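Local coordinates for integron Cassette Protein Hfx_Cass5 (Unidentified, PDB 3IF4) that is of unknown function but forms a two-chain assembly and is encoded by a mobile integron gene cassette recovered from a sewage-outfall metagenome, at residues A[31-34]-A[35-39]; A[59-62]-A[63-66]; A[72-76]-A[77-81]. All coordinates share one frame; numbering follows the deposited sequence.

Interaction 1: residues A[31-34]-A[35-39]; sequences EIDG and TGRIH
D33 reaches across the turn that follows it to R37, within the beta hairpin that joins strands 23-32 and 38-42. OD1 of D33 accepts the backbone N of R37 at 2.9 Å, met from above the carboxylate plane, and takes a weak bond from the backbone N of T35. OD2 faces the edge of the R37 guanidinium in a salt bridge, NE of R37 lying 3.1 Å from OD2 of D33, with the two flat groups 29° from coplanar; OD2 is modelled too near another atom, so this geometry is doubtful. Aspartate suits the site because its short chain, with CG set between the backbone N and the carbonyl carbon (chi1 67°), folds the acid over the turn. That turn is type I, D33 to G36, closed by G36 N on D33 O at 3.0 Å. G36 has a positive phi (97°), where a side chain would jam against the preceding carbonyl, hence glycine. Next to the turn D33 N donates to R37 O; in the strands proper E31 and H39 form a hydrogen-bonded pair. I32 and I38, a non-hydrogen-bonded pair, turn apolar branches to the sheet face away from E31 and H39, where L109 and Y76 of the second subunit pack on I32 and I38 respectively. The two isoleucines meet through CG1 of I32 and CB of I38, 4.2 Å apart.

Interaction 2: residues A[59-62]-A[63-66]; sequences WNES and TRSL
Hydrogen bonds from T63 and S62 converge on the N60 side chain. OD1 of N60 lies 3.0 Å from the backbone N of T63, which donates in the amide plane, and S62 OG donates to the same oxygen, so two bonds fix the amide's rotation. An asparagine suits this place because its carbonyl reaches the turn with CG anti to the backbone N (chi1 -175°). NE1 of W59 donates almost straight (179°) to OE1 of E61, 2.8 Å away. The backbone pairs N60 with S65, N60 N to S65 O at 2.9 Å, while R64 and S65 both face N60 in a G1 beta bulge of the hairpin of strands 58-60 and 65-67. R64 takes the positive phi of 43° there. Charge is matched alongside: NH1 of R64 meets the syn lone pair of E61 OE2 at 3.0 Å and also bonds Q46. The indole of W59 lies over the R64-S65 backbone, CH2 of W59 being 3.4 Å from C of R64, and its CZ2 sits over the guanidinium face. Replacing W59 with an alanine is likely to uncover the bulge backbone and leave E61 OE1 without its indole donor. L66 CG touches the indole edge at CE3 of W59, 4.0 Å apart.

Interaction 3: residues A[72-76]-A[77-81]; sequences REWSY and AQWLQ
A capped helix N-terminus with an aromatic pair beside it makes this local contact, where the loop after strand 65-67 enters helix 76-89. S75 is the N-cap. Its OG accepts a weak but straight bond from Q78 N at 3.4 Å (177°), a place that suits serine because a short hydroxyl can turn to a first-turn amide that no earlier helical carbonyl serves. OG is anti to the backbone N (chi1 172°), which directs it at that amide. The carbonyl of S75 starts the helical pattern by accepting W79 N at 2.9 Å, and Y76 O follows with L80 N at 2.8 Å. The extended Q78 chain runs back along the cap, its OE1 lying 3.3 Å from S75 CB. Beside the first turn, with W79 CD1 3.3 Å from S75 O, the indoles of W74 and W79 overlap obliquely, their planes 31° apart; their exact separation is doubtful, the model being too tight there. At its edge W74 turns NE1 over the Y76 ring, 3.5 Å above that ring's centre. Y76 bonds through OH to G36 O of the second subunit. Within its own chain Y76 packs on L109 and L113 of helix 107-118, while A77 and L80 meet A116 and A117 of that helix.

Interactions 1 and 2 are two hairpins of one antiparallel sheet, their centres 12 Å apart; they touch where the H39 side chain packs on S65, since strands 38-42 and 65-67 are neighbours in that sheet. Interaction 3 stands apart, at the start of the helix after strand 65-67, its centre 21 Å from that of interaction 1 and 28 Å from that of interaction 2. Within one chain it touches neither. The second subunit bridges the gap to interaction 1: Y76 in 72-81 of one chain bonds to G36 in 31-39 of the other. Hairpin turn and helix start are thus joined between subunits.

Interaction 1: residues A[31-34]-A[35-39]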
loop_
_atom_site.group_PDB
_atom_site.type_symbol
_atom_site.label_atom_id
_atom_site.label_comp_id
_atom_site.label_asym_id
_atom_site.label_seq_id
_atom_site.Cartn_x
_atom_site.Cartn_y
_atom_site.Cartn_z
ATOM N N GLU A 31 5.396 10.852 -15.184
ATOM C CA GLU A 31 5.774 9.649 -15.913
ATOM C C GLU A 31 5.369 8.374 -15.180
ATOM O O GLU A 31 5.618 8.226 -13.980
ATOM C CB GLU A 31 7.281 9.627 -16.167
ATOM C CG GLU A 31 7.815 8.240 -16.530
ATOM C CD GLU A 31 9.155 8.283 -17.270
ATOM O OE1 GLU A 31 9.840 9.328 -17.240
ATOM O OE2 GLU A 31 9.516 7.259 -17.891
ATOM N N ILE A 32 4.735 7.458 -15.906
ATOM C CA ILE A 32 4.502 6.117 -15.394
ATOM C C ILE A 32 5.613 5.234 -15.940
ATOM O O ILE A 32 5.743 5.067 -17.158
ATOM C CB ILE A 32 3.129 5.579 -15.815
ATOM C CG1 ILE A 32 2.029 6.375 -15.118
ATOM C CG2 ILE A 32 3.004 4.103 -15.466
ATOM C CD1 ILE A 32 0.640 6.030 -15.589
ATOM N N ASP A 33 6.437 4.687 -15.048
ATOM C CA ASP A 33 7.612 3.948 -15.498
ATOM C C ASP A 33 7.265 2.523 -15.934
ATOM O O ASP A 33 6.092 2.136 -15.947
ATOM C CB ASP A 33 8.723 3.955 -14.439
ATOM C CG ASP A 33 8.354 3.174 -13.188
ATOM O OD1 ASP A 33 7.352 2.430 -13.197
ATOM O OD2 ASP A 33 9.085 3.307 -12.190
ATOM N N GLY A 34 8.292 1.755 -16.284
ATOM C CA GLY A 34 8.106 0.416 -16.813
ATOM C C GLY A 34 7.519 -0.568 -15.817
ATOM O O GLY A 34 6.941 -1.589 -16.203
ATOM N N THR A 35 7.670 -0.272 -14.532
ATOM C CA THR A 35 7.109 -1.132 -13.493
ATOM C C THR A 35 5.720 -0.662 -13.053
ATOM O O THR A 35 5.081 -1.297 -12.223
ATOM C CB THR A 35 8.046 -1.247 -12.278
ATOM O OG1 THR A 35 7.575 -2.278 -11.406
ATOM C CG2 THR A 35 8.096 0.051 -11.517
ATOM N N GLY A 36 5.251 0.450 -13.611
ATOM C CA GLY A 36 3.890 0.892 -13.364
ATOM C C GLY A 36 3.766 1.940 -12.274
ATOM O O GLY A 36 2.663 2.378 -11.957
ATOM N N ARG A 37 4.889 2.346 -11.693
ATOM C CA ARG A 37 4.879 3.433 -10.711
ATOM C C ARG A 37 4.707 4.806 -11.387
ATOM O O ARG A 37 5.199 5.037 -12.494
ATOM C CB ARG A 37 6.160 3.406 -9.874
ATOM C CG ARG A 37 6.422 2.055 -9.229
ATOM C CD ARG A 37 7.682 2.062 -8.400
ATOM N NE ARG A 37 8.857 2.421 -9.190
ATOM C CZ ARG A 37 10.101 2.399 -8.722
ATOM N NH1 ARG A 37 10.327 2.029 -7.465
ATOM N NH2 ARG A 37 11.120 2.742 -9.503
ATOM N N ILE A 38 3.988 5.708 -10.732
ATOM C CA ILE A 38 3.849 7.051 -11.265
ATOM C C ILE A 38 4.857 7.994 -10.610
ATOM O O ILE A 38 4.999 8.023 -9.381
ATOM C CB ILE A 38 2.405 7.593 -11.150
ATOM C CG1 ILE A 38 2.332 9.003 -11.746
ATOM C CG2 ILE A 38 1.927 7.570 -9.704
ATOM C CD1 ILE A 38 0.924 9.457 -12.096
ATOM N N HIS A 39 5.556 8.753 -11.453
ATOM C CA HIS A 39 6.636 9.640 -11.032
ATOM C C HIS A 39 6.282 11.105 -11.239
ATOM O O HIS A 39 5.779 11.483 -12.299
ATOM C CB HIS A 39 7.903 9.339 -11.830
ATOM C CG HIS A 39 8.617 8.093 -11.402
ATOM N ND1 HIS A 39 8.172 6.827 -11.734
ATOM C CD2 HIS A 39 9.755 7.921 -10.694
ATOM C CE1 HIS A 39 9.008 5.930 -11.242
ATOM N NE2 HIS A 39 9.976 6.565 -10.606
#

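Interaction 2: residues A[59-62]-A[63-66]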
loop_
_atom_site.group_PDB
_atom_site.type_symbol
_atom_site.label_atom_id
_atom_site.label_comp_id
_atom_site.label_asym_id
_atom_site.label_seq_id
_atom_site.Cartn_x
_atom_site.Cartn_y
_atom_site.Cartn_z
ATOM N N TRP A 59 11.442 9.235 -2.710
ATOM C CA TRP A 59 12.244 10.119 -3.541
ATOM C C TRP A 59 13.348 9.294 -4.181
ATOM O O TRP A 59 14.080 8.594 -3.494
ATOM C CB TRP A 59 12.836 11.258 -2.704
ATOM C CG TRP A 59 13.821 12.160 -3.443
ATOM C CD1 TRP A 59 15.184 12.174 -3.308
ATOM C CD2 TRP A 59 13.505 13.184 -4.404
ATOM N NE1 TRP A 59 15.733 13.139 -4.126
ATOM C CE2 TRP A 59 14.729 13.771 -4.806
ATOM C CE3 TRP A 59 12.313 13.656 -4.961
ATOM C CZ2 TRP A 59 14.790 14.805 -5.747
ATOM C CZ3 TRP A 59 12.375 14.686 -5.897
ATOM C CH2 TRP A 59 13.607 15.252 -6.276
ATOM N N ASN A 60 13.445 9.356 -5.501
ATOM C CA ASN A 60 14.509 8.671 -6.210
ATOM C C ASN A 60 15.516 9.701 -6.698
ATOM O O ASN A 60 15.231 10.480 -7.614
ATOM C CB ASN A 60 13.937 7.874 -7.382
ATOM C CG ASN A 60 14.985 7.040 -8.084
ATOM O OD1 ASN A 60 15.849 7.565 -8.796
ATOM N ND2 ASN A 60 14.915 5.727 -7.892
ATOM N N GLU A 61 16.689 9.720 -6.076
ATOM C CA GLU A 61 17.647 10.786 -6.339
ATOM C C GLU A 61 18.259 10.714 -7.739
ATOM O O GLU A 61 18.611 11.743 -8.317
ATOM C CB GLU A 61 18.740 10.822 -5.265
ATOM C CG GLU A 61 19.716 11.993 -5.410
ATOM C CD GLU A 61 19.030 13.360 -5.394
ATOM O OE1 GLU A 61 18.464 13.741 -4.344
ATOM O OE2 GLU A 61 19.075 14.063 -6.429
ATOM N N SER A 62 18.378 9.514 -8.294
ATOM C CA SER A 62 19.004 9.383 -9.607
ATOM C C SER A 62 18.113 9.968 -10.698
ATOM O O SER A 62 18.604 10.464 -11.714
ATOM C CB SER A 62 19.354 7.927 -9.916
ATOM O OG SER A 62 18.201 7.197 -10.291
ATOM N N THR A 63 16.804 9.916 -10.483
ATOM C CA THR A 63 15.859 10.483 -11.438
ATOM C C THR A 63 15.225 11.749 -10.871
ATOM O O THR A 63 14.359 12.361 -11.504
ATOM C CB THR A 63 14.750 9.482 -11.810
ATOM O OG1 THR A 63 13.954 9.195 -10.653
ATOM C CG2 THR A 63 15.353 8.182 -12.354
ATOM N N ARG A 64 15.667 12.133 -9.675
ATOM C CA ARG A 64 15.137 13.310 -8.988
ATOM C C ARG A 64 13.611 13.405 -9.081
ATOM O O ARG A 64 13.056 14.408 -9.537
ATOM C CB ARG A 64 15.812 14.593 -9.508
ATOM C CG ARG A 64 17.247 14.761 -9.018
ATOM C CD ARG A 64 17.886 16.056 -9.495
ATOM N NE ARG A 64 17.307 17.247 -8.868
ATOM C CZ ARG A 64 17.562 17.642 -7.623
ATOM N NH1 ARG A 64 18.378 16.936 -6.847
ATOM N NH2 ARG A 64 16.990 18.743 -7.147
ATOM N N SER A 65 12.930 12.359 -8.631
ATOM C CA SER A 65 11.477 12.332 -8.713
ATOM C C SER A 65 10.839 11.736 -7.466
ATOM O O SER A 65 11.419 10.874 -6.811
ATOM C CB SER A 65 11.041 11.532 -9.944
ATOM O OG SER A 65 11.596 10.218 -9.918
ATOM N N LEU A 66 9.648 12.227 -7.146
ATOM C CA LEU A 66 8.780 11.606 -6.172
ATOM C C LEU A 66 8.035 10.513 -6.913
ATOM O O LEU A 66 7.641 10.713 -8.058
ATOM C CB LEU A 66 7.772 12.617 -5.644
ATOM C CG LEU A 66 8.365 13.833 -4.940
ATOM C CD1 LEU A 66 7.453 15.062 -5.073
ATOM C CD2 LEU A 66 8.643 13.496 -3.482
#

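Interaction 3: residues A[72-76]-A[77-81]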
loop_
_atom_site.group_PDB
_atom_site.type_symbol
_atom_site.label_atom_id
_atom_site.label_comp_id
_atom_site.label_asym_id
_atom_site.label_seq_id
_atom_site.Cartn_x
_atom_site.Cartn_y
_atom_site.Cartn_z
ATOM N N ARG A 72 -1.310 -2.157 -7.672
ATOM C CA ARG A 72 -1.817 -3.506 -7.467
ATOM C C ARG A 72 -3.292 -3.533 -7.068
ATOM O O ARG A 72 -3.707 -2.755 -6.257
ATOM C CB ARG A 72 -0.933 -4.259 -6.478
ATOM C CG ARG A 72 -0.921 -3.750 -5.075
ATOM C CD ARG A 72 0.047 -4.496 -4.212
ATOM N NE ARG A 72 0.009 -4.016 -2.845
ATOM C CZ ARG A 72 0.659 -2.956 -2.401
ATOM N NH1 ARG A 72 1.391 -2.239 -3.216
ATOM N NH2 ARG A 72 0.555 -2.606 -1.141
ATOM N N GLU A 73 -4.072 -4.425 -7.674
ATOM C CA GLU A 73 -5.458 -4.623 -7.271
ATOM C C GLU A 73 -5.518 -5.180 -5.853
ATOM O O GLU A 73 -4.557 -5.789 -5.365
ATOM C CB GLU A 73 -6.169 -5.630 -8.178
ATOM C CG GLU A 73 -5.797 -5.613 -9.641
ATOM C CD GLU A 73 -6.473 -6.752 -10.391
ATOM O OE1 GLU A 73 -7.020 -7.657 -9.723
ATOM O OE2 GLU A 73 -6.461 -6.747 -11.640
ATOM N N TRP A 74 -6.668 -4.996 -5.211
ATOM C CA TRP A 74 -6.945 -5.659 -3.945
ATOM C C TRP A 74 -7.181 -7.154 -4.179
ATOM O O TRP A 74 -7.987 -7.542 -5.029
ATOM C CB TRP A 74 -8.168 -5.039 -3.265
ATOM C CG TRP A 74 -8.357 -5.537 -1.866
ATOM C CD1 TRP A 74 -9.195 -6.535 -1.453
ATOM C CD2 TRP A 74 -7.673 -5.076 -0.692
ATOM N NE1 TRP A 74 -9.081 -6.716 -0.096
ATOM C CE2 TRP A 74 -8.153 -5.836 0.396
ATOM C CE3 TRP A 74 -6.701 -4.096 -0.456
ATOM C CZ2 TRP A 74 -7.698 -5.645 1.698
ATOM C CZ3 TRP A 74 -6.254 -3.907 0.839
ATOM C CH2 TRP A 74 -6.752 -4.679 1.899
ATOM N N SER A 75 -6.465 -7.988 -3.436
ATOM C CA SER A 75 -6.708 -9.422 -3.479
ATOM C C SER A 75 -6.633 -10.003 -2.077
ATOM O O SER A 75 -5.625 -9.839 -1.393
ATOM C CB SER A 75 -5.692 -10.118 -4.381
ATOM O OG SER A 75 -5.816 -11.526 -4.271
ATOM N N TYR A 76 -7.698 -10.671 -1.647
ATOM C CA TYR A 76 -7.706 -11.301 -0.327
ATOM C C TYR A 76 -6.653 -12.401 -0.212
ATOM O O TYR A 76 -5.985 -12.518 0.811
ATOM C CB TYR A 76 -9.101 -11.823 0.033
ATOM C CG TYR A 76 -10.033 -10.722 0.505
ATOM C CD1 TYR A 76 -9.829 -10.095 1.725
ATOM C CD2 TYR A 76 -11.104 -10.303 -0.279
ATOM C CE1 TYR A 76 -10.662 -9.082 2.157
ATOM C CE2 TYR A 76 -11.954 -9.292 0.147
ATOM C CZ TYR A 76 -11.726 -8.687 1.364
ATOM O OH TYR A 76 -12.560 -7.687 1.795
ATOM N N ALA A 77 -6.498 -13.195 -1.266
ATOM C CA ALA A 77 -5.462 -14.220 -1.290
ATOM C C ALA A 77 -4.100 -13.590 -1.016
ATOM O O ALA A 77 -3.375 -14.026 -0.121
ATOM C CB ALA A 77 -5.452 -14.942 -2.626
ATOM N N GLN A 78 -3.761 -12.558 -1.785
ATOM C CA GLN A 78 -2.487 -11.872 -1.618
ATOM C C GLN A 78 -2.349 -11.342 -0.203
ATOM O O GLN A 78 -1.307 -11.510 0.431
ATOM C CB GLN A 78 -2.358 -10.708 -2.595
ATOM C CG GLN A 78 -2.259 -11.104 -4.051
ATOM C CD GLN A 78 -2.183 -9.888 -4.962
ATOM O OE1 GLN A 78 -2.796 -9.858 -6.028
ATOM N NE2 GLN A 78 -1.439 -8.870 -4.533
ATOM N N TRP A 79 -3.397 -10.691 0.294
ATOM C CA TRP A 79 -3.346 -10.152 1.646
ATOM C C TRP A 79 -3.137 -11.243 2.694
ATOM O O TRP A 79 -2.408 -11.039 3.661
ATOM C CB TRP A 79 -4.545 -9.251 1.955
ATOM C CG TRP A 79 -4.261 -7.839 1.519
ATOM C CD1 TRP A 79 -4.798 -7.180 0.444
ATOM C CD2 TRP A 79 -3.321 -6.931 2.116
ATOM N NE1 TRP A 79 -4.257 -5.917 0.346
ATOM C CE2 TRP A 79 -3.352 -5.739 1.359
ATOM C CE3 TRP A 79 -2.459 -7.013 3.212
ATOM C CZ2 TRP A 79 -2.563 -4.636 1.673
ATOM C CZ3 TRP A 79 -1.675 -5.915 3.522
ATOM C CH2 TRP A 79 -1.732 -4.741 2.754
ATOM N N LEU A 80 -3.737 -12.413 2.489
ATOM C CA LEU A 80 -3.504 -13.514 3.414
ATOM C C LEU A 80 -2.034 -13.907 3.346
ATOM O O LEU A 80 -1.384 -14.081 4.370
ATOM C CB LEU A 80 -4.412 -14.704 3.109
ATOM C CG LEU A 80 -4.248 -15.926 4.015
ATOM C CD1 LEU A 80 -5.581 -16.364 4.554
ATOM C CD2 LEU A 80 -3.561 -17.068 3.274
ATOM N N GLN A 81 -1.497 -14.006 2.136
ATOM C CA GLN A 81 -0.088 -14.348 1.989
ATOM C C GLN A 81 0.794 -13.278 2.627
ATOM O O GLN A 81 1.800 -13.583 3.264
ATOM C CB GLN A 81 0.271 -14.531 0.518
ATOM C CG GLN A 81 -0.360 -15.753 -0.121
ATOM C CD GLN A 81 -0.117 -15.812 -1.614
ATOM O OE1 GLN A 81 0.095 -14.784 -2.260
ATOM N NE2 GLN A 81 -0.152 -17.016 -2.173
#